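Local coordinates for probable mannosyltransferase KTR4 (Saccharomyces cerevisiae, PDB 5A07), which is probably a glycosyltransferase of the GT-A clan, whose lumenal part binds guanosine-5'-diphosphate and a manganese ion, at residues I180-Y185 / E201-H206; M208-S213 / G346-R351; K336-L341 / A355-L360. All blocks are in the same frame, centred on the assembly; numbering follows the deposited sequence.

How the contacts relate
The three contacts form a continuous run of packing, with contact 2 in the middle. Contacts 1 and 2 have centres about 9 Å apart, share helix 203-214, whose first turns carry pocket residues that touch GDP, and are joined by His206 ND1 and Phe347 O. Contact 2 lies about 10 Å from contact 3, centre to centre, and Tyr212 O meets Arg358 NH1 between them; contacts 1 and 3 are about 19 Å apart and do not touch. Contact 1 closes before the others open, whereas contacts 2 and 3 alternate: 336-341 comes between 208-213 and 346-351, and 355-360 follows. The nucleotide-facing helix is thereby packed against this later helical group.

Contact 1. Residues I180-Y185 / E201-H206; sequences IDRERY and EVESYH. With GDP (guanosine-5'-diphosphate), chain F.
Glu201 reaches Tyr185 through one water, which donates to Glu201 O at 2.6 Å and also hydrogen-bonds the phenol, Tyr185 OH. The linkage ties the first turn of helix 182-194 to the loop that enters helix 203-214. Val202 is the N-cap there. Glu203 comes next, and its extended chain carries the carboxylate to Arg182, which bends at chi3 (-77°) to present its guanidinium end-on; two long side chains suit this solvent edge, spanning the gap between helices. Arg182 NH1 lies 3.0 Å from Glu203 OE1, in a nearly straight bond of 170°. Arg182 NH2 takes the other oxygen, Glu203 OE2, at 2.8 Å on its syn side. OE1 is approached from above the carboxylate plane. Glu203 CB also packs against the phenol oxygen of Tyr185. Ser204 faces the guanine, and Tyr205 OH donates to GDP O2B at 2.7 Å, so the same helical turn serves both nucleotide and neighbouring helix. His206 closes the segment with a T-shaped stack: the edge of Tyr185 points at the imidazole face, Tyr185 CE1 over the centre of the His206 ring, with planes at 82°. Tyrosine suits the place, its OH serving the water and its ring edge the histidine. The two nitrogens of His206 are hydrogen-bonded to carbonyl oxygens, ND1 to that of Phe347 and NE2 to that of Ala200, which fixes the ring's rotation. Carbonyls can only accept, consistent with a doubly protonated imidazole; a two-pronged salt bridge near the surface would then accompany a buried ring that may carry a charge, met by a tyrosine edge.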
loop_
_atom_site.group_PDB
_atom_site.type_symbol
_atom_site.label_atom_id
_atom_site.label_comp_id
_atom_site.label_asym_id
_atom_site.label_seq_id
_atom_site.Cartn_x
_atom_site.Cartn_y
_atom_site.Cartn_z
ATOM N N ILE B 180 -26.517 -1.816 2.274
ATOM C CA ILE B 180 -26.115 -2.778 3.302
ATOM C C ILE B 180 -27.248 -3.013 4.285
ATOM O O ILE B 180 -27.809 -2.061 4.750
ATOM C CB ILE B 180 -24.871 -2.267 4.106
ATOM C CG1 ILE B 180 -23.633 -2.163 3.208
ATOM C CG2 ILE B 180 -24.565 -3.125 5.336
ATOM C CD1 ILE B 180 -23.179 -3.494 2.613
ATOM N N ASP B 181 -27.493 -4.267 4.662
ATOM C CA ASP B 181 -28.392 -4.591 5.739
ATOM C C ASP B 181 -27.654 -4.521 7.056
ATOM O O ASP B 181 -26.872 -5.442 7.445
ATOM C CB ASP B 181 -29.016 -5.999 5.551
ATOM C CG ASP B 181 -29.718 -6.558 6.842
ATOM O OD1 ASP B 181 -29.912 -5.898 7.879
ATOM O OD2 ASP B 181 -30.058 -7.729 6.832
ATOM N N ARG B 182 -27.951 -3.466 7.795
ATOM C CA ARG B 182 -27.292 -3.254 9.055
ATOM C C ARG B 182 -27.414 -4.403 10.047
ATOM O O ARG B 182 -26.460 -4.695 10.837
ATOM C CB ARG B 182 -27.756 -1.940 9.631
ATOM C CG ARG B 182 -27.059 -1.562 10.909
ATOM C CD ARG B 182 -27.469 -0.164 11.268
ATOM N NE ARG B 182 -26.792 0.871 10.480
ATOM C CZ ARG B 182 -25.531 1.259 10.702
ATOM N NH1 ARG B 182 -24.792 0.654 11.626
ATOM N NH2 ARG B 182 -25.024 2.224 10.006
ATOM N N GLU B 183 -28.532 -5.121 10.010
ATOM C CA GLU B 183 -28.654 -6.253 10.943
ATOM C C GLU B 183 -27.726 -7.450 10.558
ATOM O O GLU B 183 -27.075 -8.122 11.415
ATOM C CB GLU B 183 -30.133 -6.645 11.138
ATOM C CG GLU B 183 -30.424 -7.272 12.505
ATOM C CD GLU B 183 -31.914 -7.515 12.743
ATOM O OE1 GLU B 183 -32.724 -7.169 11.833
ATOM O OE2 GLU B 183 -32.265 -8.046 13.837
ATOM N N ARG B 184 -27.602 -7.697 9.273
ATOM C CA ARG B 184 -26.604 -8.684 8.823
ATOM C C ARG B 184 -25.146 -8.273 9.192
ATOM O O ARG B 184 -24.362 -9.065 9.756
ATOM C CB ARG B 184 -26.755 -8.849 7.339
ATOM C CG ARG B 184 -25.892 -9.962 6.809
ATOM C CD ARG B 184 -26.207 -10.124 5.341
ATOM N NE ARG B 184 -25.115 -10.751 4.610
ATOM C CZ ARG B 184 -25.051 -10.785 3.284
ATOM N NH1 ARG B 184 -25.996 -10.226 2.538
ATOM N NH2 ARG B 184 -24.038 -11.379 2.700
ATOM N N TYR B 185 -24.853 -6.998 8.949
ATOM C CA TYR B 185 -23.598 -6.412 9.333
ATOM C C TYR B 185 -23.326 -6.772 10.787
ATOM O O TYR B 185 -22.245 -7.291 11.131
ATOM C CB TYR B 185 -23.633 -4.881 9.033
ATOM C CG TYR B 185 -22.538 -4.130 9.738
ATOM C CD1 TYR B 185 -21.228 -4.209 9.298
ATOM C CD2 TYR B 185 -22.790 -3.379 10.879
ATOM C CE1 TYR B 185 -20.214 -3.555 9.981
ATOM C CE2 TYR B 185 -21.780 -2.736 11.571
ATOM C CZ TYR B 185 -20.490 -2.818 11.099
ATOM O OH TYR B 185 -19.483 -2.185 11.762
ATOM N N GLU B 201 -15.961 -4.890 14.784
ATOM C CA GLU B 201 -17.193 -4.212 15.164
ATOM C C GLU B 201 -17.026 -2.684 15.183
ATOM O O GLU B 201 -17.879 -1.970 15.711
ATOM C CB GLU B 201 -17.659 -4.775 16.545
ATOM C CG GLU B 201 -18.141 -6.233 16.507
ATOM C CD GLU B 201 -18.638 -6.792 17.855
ATOM O OE1 GLU B 201 -17.792 -7.109 18.711
ATOM O OE2 GLU B 201 -19.866 -6.944 18.047
ATOM N N VAL B 202 -15.929 -2.157 14.636
ATOM C CA VAL B 202 -15.749 -0.686 14.568
ATOM C C VAL B 202 -16.212 -0.160 13.242
ATOM O O VAL B 202 -15.490 -0.298 12.236
ATOM C CB VAL B 202 -14.310 -0.309 14.845
ATOM C CG1 VAL B 202 -14.158 1.217 14.899
ATOM C CG2 VAL B 202 -13.851 -0.913 16.168
ATOM N N GLU B 203 -17.397 0.455 13.201
ATOM C CA GLU B 203 -17.987 0.813 11.957
ATOM C C GLU B 203 -17.132 1.825 11.176
ATOM O O GLU B 203 -17.067 1.781 9.954
ATOM C CB GLU B 203 -19.402 1.359 12.176
ATOM C CG GLU B 203 -20.131 1.666 10.872
ATOM C CD GLU B 203 -21.598 2.044 11.082
ATOM O OE1 GLU B 203 -22.091 1.862 12.214
ATOM O OE2 GLU B 203 -22.230 2.526 10.128
ATOM N N SER B 204 -16.525 2.771 11.894
ATOM C CA SER B 204 -15.687 3.814 11.254
ATOM C C SER B 204 -14.518 3.141 10.432
ATOM O O SER B 204 -14.053 3.707 9.461
ATOM C CB SER B 204 -15.153 4.749 12.287
ATOM O OG SER B 204 -14.352 4.049 13.204
ATOM N N TYR B 205 -14.064 1.989 10.902
ATOM C CA TYR B 205 -12.899 1.310 10.306
ATOM C C TYR B 205 -13.291 0.718 8.982
ATOM O O TYR B 205 -12.565 0.833 7.978
ATOM C CB TYR B 205 -12.328 0.266 11.242
ATOM C CG TYR B 205 -10.977 -0.221 10.741
ATOM C CD1 TYR B 205 -9.829 0.492 11.059
ATOM C CD2 TYR B 205 -10.854 -1.357 9.947
ATOM C CE1 TYR B 205 -8.564 0.062 10.609
ATOM C CE2 TYR B 205 -9.590 -1.786 9.457
ATOM C CZ TYR B 205 -8.471 -1.068 9.801
ATOM O OH TYR B 205 -7.227 -1.435 9.389
ATOM N N HIS B 206 -14.471 0.091 8.963
ATOM C CA HIS B 206 -15.066 -0.323 7.715
ATOM C C HIS B 206 -15.201 0.839 6.736
ATOM O O HIS B 206 -14.860 0.751 5.560
ATOM C CB HIS B 206 -16.441 -0.962 7.989
ATOM C CG HIS B 206 -16.386 -2.253 8.724
ATOM N ND1 HIS B 206 -16.571 -3.467 8.085
ATOM C CD2 HIS B 206 -16.210 -2.554 10.046
ATOM C CE1 HIS B 206 -16.552 -4.447 8.980
ATOM N NE2 HIS B 206 -16.325 -3.928 10.183
HETATM P PB GDP F . -4.423 0.776 10.860
HETATM O O1B GDP F . -4.341 0.242 12.240
HETATM O O2B GDP F . -5.032 -0.013 9.852
HETATM O O3B GDP F . -3.177 1.471 10.459
HETATM O O3A GDP F . -5.616 1.861 11.047
HETATM P PA GDP F . -5.603 3.402 11.422
HETATM O O1A GDP F . -6.466 3.733 12.561
HETATM O O2A GDP F . -4.283 4.053 11.461
HETATM O "O5'" GDP F . -6.378 3.981 10.174
HETATM C "C5'" GDP F . -5.884 4.247 8.855
HETATM C "C4'" GDP F . -5.862 5.726 8.509
HETATM O "O4'" GDP F . -7.220 6.185 8.498
HETATM C "C3'" GDP F . -5.097 6.601 9.489
HETATM O "O3'" GDP F . -4.560 7.738 8.770
HETATM C "C2'" GDP F . -6.191 7.019 10.485
HETATM O "O2'" GDP F . -5.916 8.279 11.083
HETATM C "C1'" GDP F . -7.353 7.145 9.564
HETATM N N9 GDP F . -8.661 6.841 10.191
HETATM C C8 GDP F . -9.102 5.672 10.724
HETATM N N7 GDP F . -10.424 5.828 11.140
HETATM C C5 GDP F . -10.789 7.109 10.831
HETATM C C6 GDP F . -12.029 7.893 10.989
HETATM O O6 GDP F . -12.989 7.254 11.528
HETATM N N1 GDP F . -12.019 9.169 10.579
HETATM C C2 GDP F . -10.892 9.771 10.043
HETATM N N2 GDP F . -10.949 11.043 9.664
HETATM N N3 GDP F . -9.717 9.087 9.880
HETATM C C4 GDP F . -9.651 7.781 10.198
HETATM O O HOH W 1 -20.050 -1.854 14.237
#

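Contact 2. Residues M208-S213 / G346-R351; sequences MCRFYS and GFYYER. With GDP (guanosine-5'-diphosphate), chain F.
Cys209 O, which lies beside the Phe347 ring, is gripped twice by Ser213: OG donates to it at 2.7 Å, and Ser213 N reaches it from the opposite face of the carbonyl plane. Serine suits this buried spot by returning its hydroxyl to its own helix, and Ser213 OG then sits 3.3 Å from Phe347 CE1. The phenylalanine lies flat on helix 203-214 in a CH-pi contact, Arg210 CA 3.9 Å from the centroid of the Phe347 ring and 12° off its normal. Chi1 of -70° swings this ring toward the helix, and chi2 of -62° turns its face to Arg210. Arg210 runs out extended past it, and its CD packs 3.6 Å from Tyr348 CE2. The bond from Arg210 NH1 to Tyr348 OH is weak; stronger partners are Glu342 for the arginine and Asn207 for the phenol. Met208 leaves the helix on the side away from 346-351, its CG 3.4 Å from GDP O4'. Helix 203-214 is thus sandwiched: Met208, Phe211 and Tyr212 rest on strand 105-110 of the mixed sheet, helix 346-349 packs on another flank, and Ser213 touches helix 354-365.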
loop_
_atom_site.group_PDB
_atom_site.type_symbol
_atom_site.label_atom_id
_atom_site.label_comp_id
_atom_site.label_asym_id
_atom_site.label_seq_id
_atom_site.Cartn_x
_atom_site.Cartn_y
_atom_site.Cartn_z
ATOM N N MET B 208 -13.544 3.611 6.696
ATOM C CA MET B 208 -12.207 4.047 6.274
ATOM C C MET B 208 -11.631 3.162 5.159
ATOM O O MET B 208 -11.128 3.648 4.155
ATOM C CB MET B 208 -11.307 4.069 7.456
ATOM C CG MET B 208 -9.856 4.506 7.133
ATOM S SD MET B 208 -8.791 3.137 6.562
ATOM C CE MET B 208 -8.695 1.979 7.920
ATOM N N CYS B 209 -11.752 1.877 5.342
ATOM C CA CYS B 209 -11.219 0.923 4.358
ATOM C C CYS B 209 -11.850 1.098 3.000
ATOM O O CYS B 209 -11.217 1.107 1.917
ATOM C CB CYS B 209 -11.429 -0.491 4.855
ATOM S SG CYS B 209 -10.420 -1.024 6.227
ATOM N N ARG B 210 -13.169 1.263 3.025
ATOM C CA ARG B 210 -13.871 1.527 1.800
ATOM C C ARG B 210 -13.493 2.881 1.166
ATOM O O ARG B 210 -13.273 2.973 -0.081
ATOM C CB ARG B 210 -15.371 1.464 2.113
ATOM C CG ARG B 210 -16.264 1.945 0.962
ATOM C CD ARG B 210 -17.705 1.498 1.342
ATOM N NE ARG B 210 -18.699 2.085 0.483
ATOM C CZ ARG B 210 -19.443 3.157 0.777
ATOM N NH1 ARG B 210 -19.287 3.785 1.915
ATOM N NH2 ARG B 210 -20.404 3.544 -0.060
ATOM N N PHE B 211 -13.411 3.945 1.994
ATOM C CA PHE B 211 -13.059 5.274 1.497
ATOM C C PHE B 211 -11.622 5.225 0.870
ATOM O O PHE B 211 -11.408 5.771 -0.210
ATOM C CB PHE B 211 -13.049 6.275 2.657
ATOM C CG PHE B 211 -12.559 7.636 2.290
ATOM C CD1 PHE B 211 -13.393 8.557 1.676
ATOM C CD2 PHE B 211 -11.273 8.033 2.590
ATOM C CE1 PHE B 211 -12.946 9.803 1.271
ATOM C CE2 PHE B 211 -10.796 9.307 2.194
ATOM C CZ PHE B 211 -11.642 10.201 1.525
ATOM N N TYR B 212 -10.693 4.600 1.580
ATOM C CA TYR B 212 -9.273 4.537 1.024
ATOM C C TYR B 212 -9.173 3.621 -0.205
ATOM O O TYR B 212 -8.264 3.777 -1.044
ATOM C CB TYR B 212 -8.262 4.178 2.121
ATOM C CG TYR B 212 -7.395 5.352 2.555
ATOM C CD1 TYR B 212 -6.842 6.216 1.607
ATOM C CD2 TYR B 212 -7.106 5.608 3.927
ATOM C CE1 TYR B 212 -6.038 7.280 1.988
ATOM C CE2 TYR B 212 -6.265 6.643 4.290
ATOM C CZ TYR B 212 -5.733 7.479 3.333
ATOM O OH TYR B 212 -4.876 8.544 3.687
ATOM N N SER B 213 -10.139 2.710 -0.371
ATOM C CA SER B 213 -10.160 1.824 -1.530
ATOM C C SER B 213 -10.673 2.573 -2.722
ATOM O O SER B 213 -10.046 2.569 -3.803
ATOM C CB SER B 213 -11.029 0.557 -1.314
ATOM O OG SER B 213 -10.548 -0.289 -0.264
ATOM N N GLY B 346 -18.777 -6.597 0.645
ATOM C CA GLY B 346 -17.748 -7.143 1.570
ATOM C C GLY B 346 -16.951 -6.120 2.427
ATOM O O GLY B 346 -16.347 -6.515 3.411
ATOM N N PHE B 347 -16.984 -4.837 2.094
ATOM C CA PHE B 347 -16.446 -3.843 3.026
ATOM C C PHE B 347 -17.159 -3.872 4.390
ATOM O O PHE B 347 -16.564 -3.499 5.385
ATOM C CB PHE B 347 -16.471 -2.451 2.465
ATOM C CG PHE B 347 -15.490 -2.225 1.336
ATOM C CD1 PHE B 347 -14.125 -2.358 1.572
ATOM C CD2 PHE B 347 -15.916 -1.893 0.080
ATOM C CE1 PHE B 347 -13.215 -2.144 0.526
ATOM C CE2 PHE B 347 -15.037 -1.701 -0.969
ATOM C CZ PHE B 347 -13.672 -1.838 -0.725
ATOM N N TYR B 348 -18.400 -4.387 4.424
ATOM C CA TYR B 348 -19.203 -4.399 5.647
ATOM C C TYR B 348 -19.547 -5.798 6.146
ATOM O O TYR B 348 -19.416 -6.072 7.341
ATOM C CB TYR B 348 -20.468 -3.495 5.436
ATOM C CG TYR B 348 -20.116 -2.031 5.221
ATOM C CD1 TYR B 348 -19.759 -1.223 6.287
ATOM C CD2 TYR B 348 -20.099 -1.478 3.982
ATOM C CE1 TYR B 348 -19.437 0.115 6.089
ATOM C CE2 TYR B 348 -19.782 -0.136 3.796
ATOM C CZ TYR B 348 -19.427 0.628 4.846
ATOM O OH TYR B 348 -19.075 1.915 4.641
ATOM N N TYR B 349 -19.915 -6.699 5.242
ATOM C CA TYR B 349 -20.194 -8.085 5.636
ATOM C C TYR B 349 -18.946 -8.885 5.959
ATOM O O TYR B 349 -19.008 -9.913 6.729
ATOM C CB TYR B 349 -20.948 -8.776 4.516
ATOM C CG TYR B 349 -22.296 -8.102 4.187
ATOM C CD1 TYR B 349 -23.176 -7.672 5.212
ATOM C CD2 TYR B 349 -22.694 -7.889 2.862
ATOM C CE1 TYR B 349 -24.403 -7.041 4.905
ATOM C CE2 TYR B 349 -23.906 -7.291 2.567
ATOM C CZ TYR B 349 -24.756 -6.867 3.585
ATOM O OH TYR B 349 -25.932 -6.278 3.255
ATOM N N GLU B 350 -17.797 -8.424 5.414
ATOM C CA GLU B 350 -16.535 -8.939 5.842
ATOM C C GLU B 350 -15.744 -7.713 6.328
ATOM O O GLU B 350 -16.356 -6.725 6.720
ATOM C CB GLU B 350 -15.929 -9.692 4.665
ATOM C CG GLU B 350 -16.773 -10.925 4.288
ATOM C CD GLU B 350 -16.268 -11.742 3.087
ATOM O OE1 GLU B 350 -15.061 -11.649 2.644
ATOM O OE2 GLU B 350 -17.115 -12.445 2.536
ATOM N N ARG B 351 -14.410 -7.753 6.344
ATOM C CA ARG B 351 -13.652 -6.594 6.840
ATOM C C ARG B 351 -12.566 -6.315 5.805
ATOM O O ARG B 351 -11.362 -6.275 6.115
ATOM C CB ARG B 351 -13.108 -6.813 8.274
ATOM C CG ARG B 351 -12.984 -5.449 9.081
ATOM C CD ARG B 351 -11.680 -5.317 9.828
ATOM N NE ARG B 351 -10.602 -5.397 8.835
ATOM C CZ ARG B 351 -9.306 -5.592 9.099
ATOM N NH1 ARG B 351 -8.896 -5.667 10.324
ATOM N NH2 ARG B 351 -8.406 -5.676 8.092
HETATM P PB GDP F . -4.423 0.776 10.860
HETATM O O1B GDP F . -4.341 0.242 12.240
HETATM O O2B GDP F . -5.032 -0.013 9.852
HETATM O O3B GDP F . -3.177 1.471 10.459
HETATM O O3A GDP F . -5.616 1.861 11.047
HETATM P PA GDP F . -5.603 3.402 11.422
HETATM O O1A GDP F . -6.466 3.733 12.561
HETATM O O2A GDP F . -4.283 4.053 11.461
HETATM O "O5'" GDP F . -6.378 3.981 10.174
HETATM C "C5'" GDP F . -5.884 4.247 8.855
HETATM C "C4'" GDP F . -5.862 5.726 8.509
HETATM O "O4'" GDP F . -7.220 6.185 8.498
HETATM C "C3'" GDP F . -5.097 6.601 9.489
HETATM O "O3'" GDP F . -4.560 7.738 8.770
HETATM C "C2'" GDP F . -6.191 7.019 10.485
HETATM O "O2'" GDP F . -5.916 8.279 11.083
HETATM C "C1'" GDP F . -7.353 7.145 9.564
HETATM N N9 GDP F . -8.661 6.841 10.191
HETATM C C8 GDP F . -9.102 5.672 10.724
HETATM N N7 GDP F . -10.424 5.828 11.140
HETATM C C5 GDP F . -10.789 7.109 10.831
HETATM C C6 GDP F . -12.029 7.893 10.989
HETATM O O6 GDP F . -12.989 7.254 11.528
HETATM N N1 GDP F . -12.019 9.169 10.579
HETATM C C2 GDP F . -10.892 9.771 10.043
HETATM N N2 GDP F . -10.949 11.043 9.664
HETATM N N3 GDP F . -9.717 9.087 9.880
HETATM C C4 GDP F . -9.651 7.781 10.198
#

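Contact 3. Residues K336-L341 / A355-L360; sequences KYMQYL and APVRSL
Tyr337 brings its phenol oxygen against Leu360, OH lying 3.5 Å from Leu360 CD1 and in touch with the CB of the same leucine. The two belong to a splayed, broadly antiparallel pair of helices among those of this GT-A domain, 332-344 and 354-365, joined through the short helix 346-349. The axes of the two segments approach to 11.4 Å at an angle of 139°, a wide separation that long or bulky side chains must bridge. Tyrosine suits this task. With CG anti to the backbone N (chi1 177°), its ring reaches across the gap, edge toward Val357 O, from which CE2 is 3.7 Å away. Its hydroxyl finds a partner in Thr276 of helix 272-282, so the polar end is satisfied inside the core. Leu341, one turn further on, sets CD1 over one face of the same ring, toward its rim. That methyl also meets Val357 tip to tip, CD1 being 3.6 Å from Val357 CG1. The branched valine is short but offers two methyls: CG1 is shared by Leu341 and Met338, and CG2 also approaches Leu341 CD1. The first bond of Met338 does not aim at helix 354-365, but the bends at chi2 and chi3 of its flexible thioether chain bring CE to 3.6 Å from Val357 CG1. Beyond this apolar layer, Arg358 points away from helix 332-344 and forms a salt bridge with Glu322 of the central sheet. The second helix is also tied to strand 316-317, where Ser359 OG hydrogen-bonds Phe317 N while donating back to Ala355 O at 2.7 Å, from 43° above the carbonyl plane.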
loop_
_atom_site.group_PDB
_atom_site.type_symbol
_atom_site.label_atom_id
_atom_site.label_comp_id
_atom_site.label_asym_id
_atom_site.label_seq_id
_atom_site.Cartn_x
_atom_site.Cartn_y
_atom_site.Cartn_z
ATOM N N LYS B 336 -14.211 0.105 -12.191
ATOM C CA LYS B 336 -15.189 -0.981 -12.361
ATOM C C LYS B 336 -15.039 -2.026 -11.302
ATOM O O LYS B 336 -16.042 -2.591 -10.748
ATOM C CB LYS B 336 -15.009 -1.606 -13.732
ATOM C CG LYS B 336 -15.320 -0.645 -14.855
ATOM C CD LYS B 336 -16.829 -0.520 -15.052
ATOM C CE LYS B 336 -17.077 0.138 -16.421
ATOM N NZ LYS B 336 -18.413 0.774 -16.448
ATOM N N TYR B 337 -13.777 -2.309 -10.963
ATOM C CA TYR B 337 -13.568 -3.273 -9.906
ATOM C C TYR B 337 -14.149 -2.738 -8.617
ATOM O O TYR B 337 -14.747 -3.484 -7.821
ATOM C CB TYR B 337 -12.034 -3.590 -9.817
ATOM C CG TYR B 337 -11.596 -4.506 -8.749
ATOM C CD1 TYR B 337 -12.172 -5.737 -8.584
ATOM C CD2 TYR B 337 -10.473 -4.194 -7.940
ATOM C CE1 TYR B 337 -11.711 -6.615 -7.613
ATOM C CE2 TYR B 337 -10.030 -5.045 -6.945
ATOM C CZ TYR B 337 -10.615 -6.272 -6.815
ATOM O OH TYR B 337 -10.184 -7.103 -5.837
ATOM N N MET B 338 -13.883 -1.455 -8.331
ATOM C CA MET B 338 -14.421 -0.879 -7.071
ATOM C C MET B 338 -15.984 -0.988 -7.013
ATOM O O MET B 338 -16.563 -1.377 -5.987
ATOM C CB MET B 338 -14.004 0.614 -6.920
ATOM C CG MET B 338 -12.513 0.869 -6.703
ATOM S SD MET B 338 -11.816 -0.128 -5.368
ATOM C CE MET B 338 -11.061 -1.428 -6.320
ATOM N N GLN B 339 -16.629 -0.610 -8.090
ATOM C CA GLN B 339 -18.102 -0.798 -8.206
ATOM C C GLN B 339 -18.586 -2.227 -7.938
ATOM O O GLN B 339 -19.514 -2.464 -7.120
ATOM C CB GLN B 339 -18.612 -0.319 -9.559
ATOM C CG GLN B 339 -20.150 -0.143 -9.565
ATOM C CD GLN B 339 -20.774 0.417 -8.221
ATOM O OE1 GLN B 339 -20.457 1.538 -7.776
ATOM N NE2 GLN B 339 -21.642 -0.398 -7.560
ATOM N N TYR B 340 -17.866 -3.186 -8.491
ATOM C CA TYR B 340 -18.165 -4.586 -8.263
ATOM C C TYR B 340 -18.045 -4.950 -6.801
ATOM O O TYR B 340 -18.947 -5.596 -6.185
ATOM C CB TYR B 340 -17.222 -5.467 -9.126
ATOM C CG TYR B 340 -17.636 -6.924 -9.207
ATOM C CD1 TYR B 340 -18.491 -7.386 -10.211
ATOM C CD2 TYR B 340 -17.159 -7.835 -8.292
ATOM C CE1 TYR B 340 -18.836 -8.718 -10.285
ATOM C CE2 TYR B 340 -17.534 -9.172 -8.341
ATOM C CZ TYR B 340 -18.371 -9.602 -9.348
ATOM O OH TYR B 340 -18.733 -10.914 -9.409
ATOM N N LEU B 341 -16.948 -4.510 -6.181
ATOM C CA LEU B 341 -16.823 -4.827 -4.761
ATOM C C LEU B 341 -17.906 -4.108 -3.918
ATOM O O LEU B 341 -18.313 -4.624 -2.880
ATOM C CB LEU B 341 -15.407 -4.441 -4.244
ATOM C CG LEU B 341 -14.233 -5.163 -4.950
ATOM C CD1 LEU B 341 -12.888 -4.676 -4.381
ATOM C CD2 LEU B 341 -14.342 -6.666 -4.833
ATOM N N ALA B 355 -5.775 -2.215 1.683
ATOM C CA ALA B 355 -4.499 -2.791 1.259
ATOM C C ALA B 355 -4.666 -4.022 0.316
ATOM O O ALA B 355 -4.207 -3.970 -0.821
ATOM C CB ALA B 355 -3.644 -3.086 2.451
ATOM N N PRO B 356 -5.426 -5.048 0.710
ATOM C CA PRO B 356 -5.637 -6.138 -0.272
ATOM C C PRO B 356 -6.381 -5.749 -1.515
ATOM O O PRO B 356 -6.099 -6.234 -2.605
ATOM C CB PRO B 356 -6.353 -7.245 0.554
ATOM C CG PRO B 356 -6.944 -6.504 1.745
ATOM C CD PRO B 356 -5.998 -5.368 2.029
ATOM N N VAL B 357 -7.363 -4.872 -1.380
ATOM C CA VAL B 357 -8.113 -4.394 -2.517
ATOM C C VAL B 357 -7.274 -3.635 -3.493
ATOM O O VAL B 357 -7.300 -3.889 -4.714
ATOM C CB VAL B 357 -9.313 -3.541 -2.043
ATOM C CG1 VAL B 357 -9.997 -2.791 -3.194
ATOM C CG2 VAL B 357 -10.296 -4.420 -1.281
ATOM N N ARG B 358 -6.527 -2.644 -3.007
ATOM C CA ARG B 358 -5.594 -1.906 -3.894
ATOM C C ARG B 358 -4.595 -2.867 -4.556
ATOM O O ARG B 358 -4.280 -2.725 -5.756
ATOM C CB ARG B 358 -4.810 -0.853 -3.051
ATOM C CG ARG B 358 -3.786 -0.058 -3.821
ATOM C CD ARG B 358 -4.299 1.308 -4.143
ATOM N NE ARG B 358 -4.367 2.151 -2.941
ATOM C CZ ARG B 358 -5.485 2.668 -2.438
ATOM N NH1 ARG B 358 -6.676 2.468 -3.052
ATOM N NH2 ARG B 358 -5.412 3.436 -1.364
ATOM N N SER B 359 -4.100 -3.813 -3.766
ATOM C CA SER B 359 -3.014 -4.724 -4.184
ATOM C C SER B 359 -3.510 -5.725 -5.256
ATOM O O SER B 359 -2.805 -5.971 -6.226
ATOM C CB SER B 359 -2.452 -5.509 -2.999
ATOM O OG SER B 359 -1.876 -4.627 -2.052
ATOM N N LEU B 360 -4.745 -6.188 -5.123
ATOM C CA LEU B 360 -5.324 -7.088 -6.169
ATOM C C LEU B 360 -5.486 -6.390 -7.487
ATOM O O LEU B 360 -5.115 -6.895 -8.542
ATOM C CB LEU B 360 -6.688 -7.674 -5.710
ATOM C CG LEU B 360 -6.529 -8.710 -4.660
ATOM C CD1 LEU B 360 -7.862 -8.996 -3.962
ATOM C CD2 LEU B 360 -6.026 -10.013 -5.235
#